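Streptomycin 3''-adenylyltransferase (Enterococcus faecalis, PDB 6SXJ) adenylylates the 9-hydroxyl of spectinomycin with ATP, releasing diphosphate, and so makes bacteria resistant to spectinomycin but not to streptomycin. Local coordinates at residues D129-L134 and R163-D168; Y135-K140 and Y148-L153. All blocks are in the same frame, centred on the assembly; numbering follows the deposited sequence.

Contact 1: D129-L134 and R163-D168; sequences DLTIML and RRAIMD
Ile132 and Ala165 meet where helix 130-139 leans against helix 159-173, and the contact is apolar throughout. The methyl of Ala165 points toward the facing helix and touches two successive carbons of the isoleucine: CB of Ala165 lies 3.6 Å from CG1 of Ile132 and 3.8 Å from its CD1. This follows from the first torsion of Ile132 (chi1 -49°), which sets CG1 anti to the carbonyl carbon and extends the longer branch across the gap. Beyond the alanine, CD1 of Ile132 reaches CG1 of Ile166 at 3.8 Å, the two isoleucines crossing at about a right angle. A looser touch comes from Thr131, whose CB stands 4.2 Å from CB of Ala165. Ile166 carries the packing further, touching Met191 and Thr194 of helix 181-196.

The polar groups bond away from the interface: backbone bonds hold each helix, and OG1 of Thr131 is hydrogen-bonded to ND1 of His100 in a neighbouring loop. The backbone N of Ile132 donates to the carbonyl O of Asp129 at 3.0 Å. The backbone N of Met133 donates to the same O of Asp129 at 3.3 Å.

The segment axes approach to 9.0 Å, with their N-to-C directions 134° apart, so the helices run obliquely antiparallel. At this crossing Ala165 of one helix presents a single methyl, met by the longer branch of Ile132 from the other. All four touching residues are buried, and no hydrogen bond spans the two segments. Cohesion between these two turns therefore rests on shape and dispersion, joining the helix beside the mixed sheet to the first long helix of the C-terminal helical region.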
ATOM      1  N   ASP A 129       7.917  -4.957  -0.775  1.00 56.02           N
ATOM      2  CA  ASP A 129       6.751  -4.483  -0.041  1.00 57.73           C
ATOM      3  C   ASP A 129       5.515  -5.311  -0.361  1.00 52.01           C
ATOM      4  O   ASP A 129       4.607  -5.417   0.471  1.00 62.32           O
ATOM      5  CB  ASP A 129       6.494  -3.012  -0.359  1.00 54.60           C
ATOM      6  CG  ASP A 129       7.363  -2.080   0.456  1.00 63.08           C
ATOM      7  OD1 ASP A 129       7.683  -2.427   1.611  1.00 69.85           O
ATOM      8  OD2 ASP A 129       7.732  -1.002  -0.057  1.00 65.99           O
ATOM      9  N   LEU A 130       5.455  -5.896  -1.559  1.00 57.41           N
ATOM     10  CA  LEU A 130       4.314  -6.722  -1.930  1.00 61.19           C
ATOM     11  C   LEU A 130       4.176  -7.937  -1.024  1.00 61.46           C
ATOM     12  O   LEU A 130       3.076  -8.488  -0.897  1.00 50.76           O
ATOM     13  CB  LEU A 130       4.447  -7.153  -3.391  1.00 53.49           C
ATOM     14  CG  LEU A 130       3.361  -8.074  -3.940  1.00 58.92           C
ATOM     15  CD1 LEU A 130       1.993  -7.410  -3.934  1.00 53.58           C
ATOM     16  CD2 LEU A 130       3.745  -8.504  -5.345  1.00 54.04           C
ATOM     17  N   THR A 131       5.260  -8.367  -0.384  1.00 49.26           N
ATOM     18  CA  THR A 131       5.142  -9.471   0.560  1.00 58.24           C
ATOM     19  C   THR A 131       4.265  -9.094   1.749  1.00 50.66           C
ATOM     20  O   THR A 131       3.568  -9.948   2.305  1.00 51.92           O
ATOM     21  CB  THR A 131       6.529  -9.911   1.040  1.00 49.46           C
ATOM     22  OG1 THR A 131       7.206 -10.581  -0.028  1.00 55.45           O
ATOM     23  CG2 THR A 131       6.411 -10.855   2.233  1.00 54.49           C
ATOM     24  N   ILE A 132       4.313  -7.835   2.174  1.00 51.83           N
ATOM     25  CA  ILE A 132       3.462  -7.388   3.272  1.00 50.86           C
ATOM     26  C   ILE A 132       2.025  -7.228   2.800  1.00 55.90           C
ATOM     27  O   ILE A 132       1.082  -7.468   3.566  1.00 53.31           O
ATOM     28  CB  ILE A 132       4.014  -6.072   3.842  1.00 52.15           C
ATOM     29  CG1 ILE A 132       5.514  -6.204   4.116  1.00 48.00           C
ATOM     30  CG2 ILE A 132       3.290  -5.690   5.115  1.00 48.18           C
ATOM     31  CD1 ILE A 132       6.199  -4.879   4.387  1.00 56.41           C
ATOM     32  N   MET A 133       1.838  -6.824   1.543  1.00 50.48           N
ATOM     33  CA  MET A 133       0.500  -6.681   0.989  1.00 56.45           C
ATOM     34  C   MET A 133      -0.174  -8.037   0.853  1.00 53.29           C
ATOM     35  O   MET A 133      -1.294  -8.237   1.338  1.00 57.31           O
ATOM     36  CB  MET A 133       0.579  -5.980  -0.366  1.00 52.96           C
ATOM     37  CG  MET A 133       1.415  -4.717  -0.349  1.00 63.61           C
ATOM     38  SD  MET A 133       1.620  -3.967  -1.968  1.00 76.71           S
ATOM     39  CE  MET A 133       0.001  -4.231  -2.702  1.00 54.73           C
ATOM     40  N   LEU A 134       0.500  -8.982   0.197  1.00 46.50           N
ATOM     41  CA  LEU A 134      -0.062 -10.320   0.050  1.00 48.12           C
ATOM     42  C   LEU A 134      -0.335 -10.947   1.409  1.00 54.81           C
ATOM     43  O   LEU A 134      -1.327 -11.664   1.584  1.00 58.04           O
ATOM     44  CB  LEU A 134       0.883 -11.198  -0.771  1.00 52.53           C
ATOM     45  CG  LEU A 134       1.195 -10.721  -2.190  1.00 61.10           C
ATOM     46  CD1 LEU A 134       2.176 -11.663  -2.876  1.00 56.78           C
ATOM     47  CD2 LEU A 134      -0.085 -10.598  -2.999  1.00 59.92           C
ATOM     48  N   ARG A 163       8.892 -10.255   7.951  1.00 75.81           N
ATOM     49  CA  ARG A 163       9.887  -9.545   8.736  1.00 73.09           C
ATOM     50  C   ARG A 163      11.021  -9.027   7.859  1.00 65.36           C
ATOM     51  O   ARG A 163      11.413  -7.856   7.932  1.00 59.56           O
ATOM     52  CB  ARG A 163      10.417 -10.485   9.805  1.00 80.08           C
ATOM     53  CG  ARG A 163       9.385 -10.936  10.848  1.00 85.55           C
ATOM     54  CD  ARG A 163      10.086 -11.224  12.198  1.00 99.01           C
ATOM     55  NE  ARG A 163       9.109 -11.343  13.269  1.00 97.39           N
ATOM     56  CZ  ARG A 163       9.267 -12.109  14.333  1.00101.78           C
ATOM     57  NH1 ARG A 163      10.373 -12.825  14.453  1.00119.98           N
ATOM     58  NH2 ARG A 163       8.307 -12.183  15.244  1.00 94.65           N
ATOM     59  N   ARG A 164      11.624  -9.908   7.089  1.00 65.57           N
ATOM     60  CA  ARG A 164      12.620  -9.427   6.160  1.00 68.97           C
ATOM     61  C   ARG A 164      12.104  -8.264   5.339  1.00 74.85           C
ATOM     62  O   ARG A 164      12.889  -7.401   4.940  1.00 71.30           O
ATOM     63  CB  ARG A 164      13.025 -10.552   5.228  1.00 70.85           C
ATOM     64  CG  ARG A 164      14.186 -10.222   4.283  1.00 77.31           C
ATOM     65  CD  ARG A 164      15.175 -11.410   4.095  1.00 83.59           C
ATOM     66  NE  ARG A 164      14.483 -12.629   3.706  1.00 87.19           N
ATOM     67  CZ  ARG A 164      14.529 -13.143   2.486  1.00 80.84           C
ATOM     68  NH1 ARG A 164      15.254 -12.551   1.548  1.00 74.12           N
ATOM     69  NH2 ARG A 164      13.850 -14.242   2.209  1.00 81.72           N
ATOM     70  N   ALA A 165      10.811  -8.281   4.989  1.00 70.93           N
ATOM     71  CA  ALA A 165      10.227  -7.214   4.184  1.00 65.70           C
ATOM     72  C   ALA A 165      10.217  -5.892   4.944  1.00 62.02           C
ATOM     73  O   ALA A 165      10.662  -4.859   4.428  1.00 58.46           O
ATOM     74  CB  ALA A 165       8.809  -7.616   3.769  1.00 70.92           C
ATOM     75  N   ILE A 166       9.708  -5.906   6.178  1.00 65.07           N
ATOM     76  CA  ILE A 166       9.600  -4.667   6.944  1.00 64.17           C
ATOM     77  C   ILE A 166      10.977  -4.061   7.193  1.00 75.56           C
ATOM     78  O   ILE A 166      11.173  -2.847   7.051  1.00 75.63           O
ATOM     79  CB  ILE A 166       8.851  -4.924   8.264  1.00 65.06           C
ATOM     80  CG1 ILE A 166       7.350  -5.076   8.005  1.00 64.59           C
ATOM     81  CG2 ILE A 166       9.123  -3.793   9.256  1.00 68.63           C
ATOM     82  CD1 ILE A 166       6.557  -5.501   9.217  1.00 62.83           C
ATOM     83  N   MET A 167      11.953  -4.887   7.578  1.00 64.99           N
ATOM     84  CA  MET A 167      13.269  -4.355   7.912  1.00 68.33           C
ATOM     85  C   MET A 167      13.943  -3.741   6.693  1.00 69.20           C
ATOM     86  O   MET A 167      14.551  -2.668   6.776  1.00 64.52           O
ATOM     87  CB  MET A 167      14.148  -5.459   8.488  1.00 65.35           C
ATOM     88  CG  MET A 167      13.561  -6.222   9.657  1.00 65.43           C
ATOM     89  SD  MET A 167      12.714  -5.197  10.864  1.00 91.75           S
ATOM     90  CE  MET A 167      14.038  -4.183  11.485  1.00 64.04           C
ATOM     91  N   ASP A 168      13.855  -4.408   5.547  1.00 68.33           N
ATOM     92  CA  ASP A 168      14.499  -3.873   4.354  1.00 71.18           C
ATOM     93  C   ASP A 168      13.872  -2.541   3.942  1.00 70.45           C
ATOM     94  O   ASP A 168      14.576  -1.624   3.504  1.00 75.89           O
ATOM     95  CB  ASP A 168      14.416  -4.890   3.216  1.00 75.71           C
ATOM     96  CG  ASP A 168      15.439  -6.007   3.337  1.00 79.66           C
ATOM     97  OD1 ASP A 168      16.212  -5.987   4.307  1.00 76.85           O
ATOM     98  OD2 ASP A 168      15.465  -6.904   2.462  1.00 84.09           O
TER

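Contact 2: Y135-K140 and Y148-L153; sequences YQAKRK and YDLEEL
Leu150 lays its CD2 methyl against the methyl of Ala137, 3.6 Å from its CB, and against the helix backbone at the same place, with C of Ala137 at 3.9 Å and N of Lys138 at 4.1 Å. The leucine gets there with CG anti to its own backbone N (chi1 -179°), so that one branch reaches the last turn of helix 130-139. Both residues are buried, and both also touch Leu50 of strand 47-53; Phe33 meets Ala137 and Tyr31 meets Leu150 from strand 27-33. The loop between strand 142-144 and helix 159-173 is thereby packed back on the end of helix 130-139, next to the mixed sheet.

Nearer the surface, Lys138 passes alongside Glu151. Their CA atoms are only 5.6 Å apart, and the lysine's CE lies 4.2 Å from the backbone O of Glu151. The lysine chain bends at its last torsion (chi4 -78°), and its ammonium group does not pair with the glutamate: NZ of Lys138 remains 6.2 Å from OE1 of Glu151. The amine also makes a long, weak ion pair with Asp156.

Within 148-153, the backbone N of Asp149 donates to OE1 of Glu152 at 3.0 Å, meeting the carboxylate on its anti side and 34° out of its plane, and the N of Glu152 returns to the carbonyl O of Asp149. The contact thus rests on a leucine methyl packed against an alanine methyl and the helix backbone, flanked by the aliphatic part of a lysine, with the opposite charges probably adding a general attraction and no directed bond.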
ATOM      1  N   TYR A 135       0.531 -10.688   2.388  1.00 58.21           N
ATOM      2  CA  TYR A 135       0.268 -11.166   3.741  1.00 53.33           C
ATOM      3  C   TYR A 135      -0.981 -10.503   4.308  1.00 58.89           C
ATOM      4  O   TYR A 135      -1.861 -11.173   4.860  1.00 58.42           O
ATOM      5  CB  TYR A 135       1.478 -10.897   4.635  1.00 62.56           C
ATOM      6  CG  TYR A 135       1.300 -11.356   6.058  1.00 54.81           C
ATOM      7  CD1 TYR A 135       1.614 -12.656   6.435  1.00 63.75           C
ATOM      8  CD2 TYR A 135       0.821 -10.486   7.032  1.00 56.57           C
ATOM      9  CE1 TYR A 135       1.448 -13.078   7.743  1.00 68.03           C
ATOM     10  CE2 TYR A 135       0.657 -10.897   8.337  1.00 66.77           C
ATOM     11  CZ  TYR A 135       0.969 -12.193   8.687  1.00 67.73           C
ATOM     12  OH  TYR A 135       0.806 -12.601   9.991  1.00 80.33           O
ATOM     13  N   GLN A 136      -1.071  -9.179   4.176  1.00 57.49           N
ATOM     14  CA  GLN A 136      -2.255  -8.455   4.625  1.00 59.44           C
ATOM     15  C   GLN A 136      -3.500  -8.947   3.896  1.00 57.64           C
ATOM     16  O   GLN A 136      -4.484  -9.353   4.521  1.00 64.09           O
ATOM     17  CB  GLN A 136      -2.049  -6.957   4.397  1.00 52.30           C
ATOM     18  CG  GLN A 136      -3.205  -6.076   4.813  1.00 69.57           C
ATOM     19  CD  GLN A 136      -2.841  -4.599   4.810  1.00 63.82           C
ATOM     20  OE1 GLN A 136      -1.898  -4.183   4.146  1.00 74.84           O
ATOM     21  NE2 GLN A 136      -3.592  -3.804   5.561  1.00 77.57           N
ATOM     22  N   ALA A 137      -3.467  -8.918   2.562  1.00 57.58           N
ATOM     23  CA  ALA A 137      -4.632  -9.314   1.779  1.00 48.78           C
ATOM     24  C   ALA A 137      -5.043 -10.751   2.077  1.00 61.74           C
ATOM     25  O   ALA A 137      -6.236 -11.049   2.204  1.00 55.46           O
ATOM     26  CB  ALA A 137      -4.338  -9.141   0.289  1.00 50.41           C
ATOM     27  N   LYS A 138      -4.068 -11.658   2.186  1.00 59.93           N
ATOM     28  CA  LYS A 138      -4.384 -13.066   2.405  1.00 58.32           C
ATOM     29  C   LYS A 138      -5.152 -13.274   3.702  1.00 63.76           C
ATOM     30  O   LYS A 138      -5.992 -14.179   3.787  1.00 65.84           O
ATOM     31  CB  LYS A 138      -3.097 -13.895   2.408  1.00 57.51           C
ATOM     32  CG  LYS A 138      -3.317 -15.392   2.276  1.00 69.24           C
ATOM     33  CD  LYS A 138      -2.099 -16.098   1.684  1.00 69.51           C
ATOM     34  CE  LYS A 138      -2.267 -17.616   1.706  1.00 64.43           C
ATOM     35  NZ  LYS A 138      -2.013 -18.190   3.060  1.00 74.15           N
ATOM     36  N   ARG A 139      -4.900 -12.444   4.716  1.00 63.56           N
ATOM     37  CA  ARG A 139      -5.573 -12.625   5.997  1.00 64.46           C
ATOM     38  C   ARG A 139      -6.957 -11.992   6.016  1.00 62.53           C
ATOM     39  O   ARG A 139      -7.858 -12.511   6.685  1.00 65.81           O
ATOM     40  CB  ARG A 139      -4.728 -12.042   7.130  1.00 72.11           C
ATOM     41  CG  ARG A 139      -3.487 -12.865   7.468  1.00 84.26           C
ATOM     42  CD  ARG A 139      -2.494 -12.071   8.312  1.00 77.58           C
ATOM     43  NE  ARG A 139      -3.012 -11.770   9.646  1.00 95.83           N
ATOM     44  CZ  ARG A 139      -3.320 -10.549  10.078  1.00 92.67           C
ATOM     45  NH1 ARG A 139      -3.166  -9.498   9.284  1.00 84.63           N
ATOM     46  NH2 ARG A 139      -3.785 -10.378  11.310  1.00 96.43           N
ATOM     47  N   LYS A 140      -7.148 -10.874   5.320  1.00 58.77           N
ATOM     48  CA  LYS A 140      -8.475 -10.274   5.222  1.00 56.24           C
ATOM     49  C   LYS A 140      -8.592  -9.528   3.905  1.00 59.01           C
ATOM     50  O   LYS A 140      -7.835  -8.584   3.649  1.00 53.31           O
ATOM     51  CB  LYS A 140      -8.757  -9.332   6.394  1.00 63.08           C
ATOM     52  CG  LYS A 140     -10.128  -8.660   6.315  1.00 64.59           C
ATOM     53  CD  LYS A 140     -10.820  -8.591   7.667  1.00 68.64           C
ATOM     54  CE  LYS A 140     -12.325  -8.376   7.509  1.00 81.72           C
ATOM     55  NZ  LYS A 140     -13.048  -9.621   7.105  1.00 81.21           N
ATOM     56  N   TYR A 148     -12.543 -18.011  -7.080  1.00 60.02           N
ATOM     57  CA  TYR A 148     -11.727 -18.540  -5.994  1.00 57.19           C
ATOM     58  C   TYR A 148     -11.455 -17.461  -4.955  1.00 47.16           C
ATOM     59  O   TYR A 148     -11.366 -16.274  -5.275  1.00 55.94           O
ATOM     60  CB  TYR A 148     -10.384 -19.108  -6.509  1.00 58.94           C
ATOM     61  CG  TYR A 148     -10.522 -20.013  -7.716  1.00 65.12           C
ATOM     62  CD1 TYR A 148     -10.530 -21.398  -7.579  1.00 73.14           C
ATOM     63  CD2 TYR A 148     -10.648 -19.484  -8.990  1.00 69.00           C
ATOM     64  CE1 TYR A 148     -10.662 -22.229  -8.686  1.00 63.40           C
ATOM     65  CE2 TYR A 148     -10.787 -20.305 -10.098  1.00 71.89           C
ATOM     66  CZ  TYR A 148     -10.795 -21.677  -9.938  1.00 65.60           C
ATOM     67  OH  TYR A 148     -10.918 -22.494 -11.040  1.00 72.96           O
ATOM     68  N   ASP A 149     -11.376 -17.886  -3.696  1.00 50.03           N
ATOM     69  CA  ASP A 149     -10.890 -17.015  -2.637  1.00 54.16           C
ATOM     70  C   ASP A 149      -9.395 -16.784  -2.825  1.00 57.13           C
ATOM     71  O   ASP A 149      -8.673 -17.634  -3.355  1.00 52.81           O
ATOM     72  CB  ASP A 149     -11.162 -17.630  -1.261  1.00 55.99           C
ATOM     73  CG  ASP A 149     -12.558 -17.345  -0.762  1.00 58.09           C
ATOM     74  OD1 ASP A 149     -13.091 -16.264  -1.083  1.00 61.77           O
ATOM     75  OD2 ASP A 149     -13.123 -18.195  -0.044  1.00 54.91           O
ATOM     76  N   LEU A 150      -8.930 -15.615  -2.390  1.00 58.48           N
ATOM     77  CA  LEU A 150      -7.533 -15.257  -2.600  1.00 54.63           C
ATOM     78  C   LEU A 150      -6.603 -16.318  -2.023  1.00 55.65           C
ATOM     79  O   LEU A 150      -5.629 -16.722  -2.671  1.00 62.54           O
ATOM     80  CB  LEU A 150      -7.248 -13.890  -1.980  1.00 49.87           C
ATOM     81  CG  LEU A 150      -5.820 -13.357  -2.140  1.00 56.50           C
ATOM     82  CD1 LEU A 150      -5.385 -13.376  -3.591  1.00 46.12           C
ATOM     83  CD2 LEU A 150      -5.743 -11.946  -1.564  1.00 55.23           C
ATOM     84  N   GLU A 151      -6.902 -16.799  -0.813  1.00 56.06           N
ATOM     85  CA  GLU A 151      -6.025 -17.760  -0.151  1.00 57.55           C
ATOM     86  C   GLU A 151      -5.816 -19.011  -1.001  1.00 65.97           C
ATOM     87  O   GLU A 151      -4.805 -19.710  -0.848  1.00 55.20           O
ATOM     88  CB  GLU A 151      -6.605 -18.134   1.214  1.00 66.35           C
ATOM     89  CG  GLU A 151      -7.936 -18.875   1.149  1.00 60.01           C
ATOM     90  CD  GLU A 151      -8.708 -18.809   2.459  1.00 74.00           C
ATOM     91  OE1 GLU A 151      -8.151 -18.299   3.455  1.00 75.69           O
ATOM     92  OE2 GLU A 151      -9.873 -19.264   2.496  1.00 77.39           O
ATOM     93  N   GLU A 152      -6.765 -19.319  -1.888  1.00 64.04           N
ATOM     94  CA  GLU A 152      -6.609 -20.469  -2.771  1.00 60.75           C
ATOM     95  C   GLU A 152      -5.639 -20.207  -3.914  1.00 57.14           C
ATOM     96  O   GLU A 152      -5.204 -21.157  -4.577  1.00 57.54           O
ATOM     97  CB  GLU A 152      -7.951 -20.885  -3.381  1.00 54.73           C
ATOM     98  CG  GLU A 152      -9.079 -21.073  -2.399  1.00 58.55           C
ATOM     99  CD  GLU A 152     -10.327 -21.594  -3.083  1.00 64.95           C
ATOM    100  OE1 GLU A 152     -11.339 -20.862  -3.119  1.00 61.76           O
ATOM    101  OE2 GLU A 152     -10.285 -22.732  -3.603  1.00 69.51           O
ATOM    102  N   LEU A 153      -5.319 -18.947  -4.180  1.00 57.11           N
ATOM    103  CA  LEU A 153      -4.472 -18.584  -5.302  1.00 59.30           C
ATOM    104  C   LEU A 153      -3.063 -18.201  -4.875  1.00 50.92           C
ATOM    105  O   LEU A 153      -2.247 -17.866  -5.735  1.00 62.07           O
ATOM    106  CB  LEU A 153      -5.099 -17.424  -6.078  1.00 62.93           C
ATOM    107  CG  LEU A 153      -6.569 -17.512  -6.475  1.00 58.31           C
ATOM    108  CD1 LEU A 153      -7.053 -16.109  -6.822  1.00 57.58           C
ATOM    109  CD2 LEU A 153      -6.780 -18.455  -7.639  1.00 62.31           C
TER

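How the contacts relate
Both contacts draw on helix 130-139: contact 1 uses its first turn and contact 2 its last, with centres about 16 Å apart. Apart from the peptide link between Leu134 and Tyr135, their segments do not touch. Along the chain contact 2 is nested inside the loop closed by contact 1, since 148-153 comes before helix 159-173. The one helix is therefore packed on helix 159-173 by its first turn and on a loop beside the nucleotidyltransferase sheet by its last; the centres of contacts 1 and 2 lie about 11 and 16 Å from the chain centre. Both contacts are structural packing that joins helix 130-139 to its neighbours.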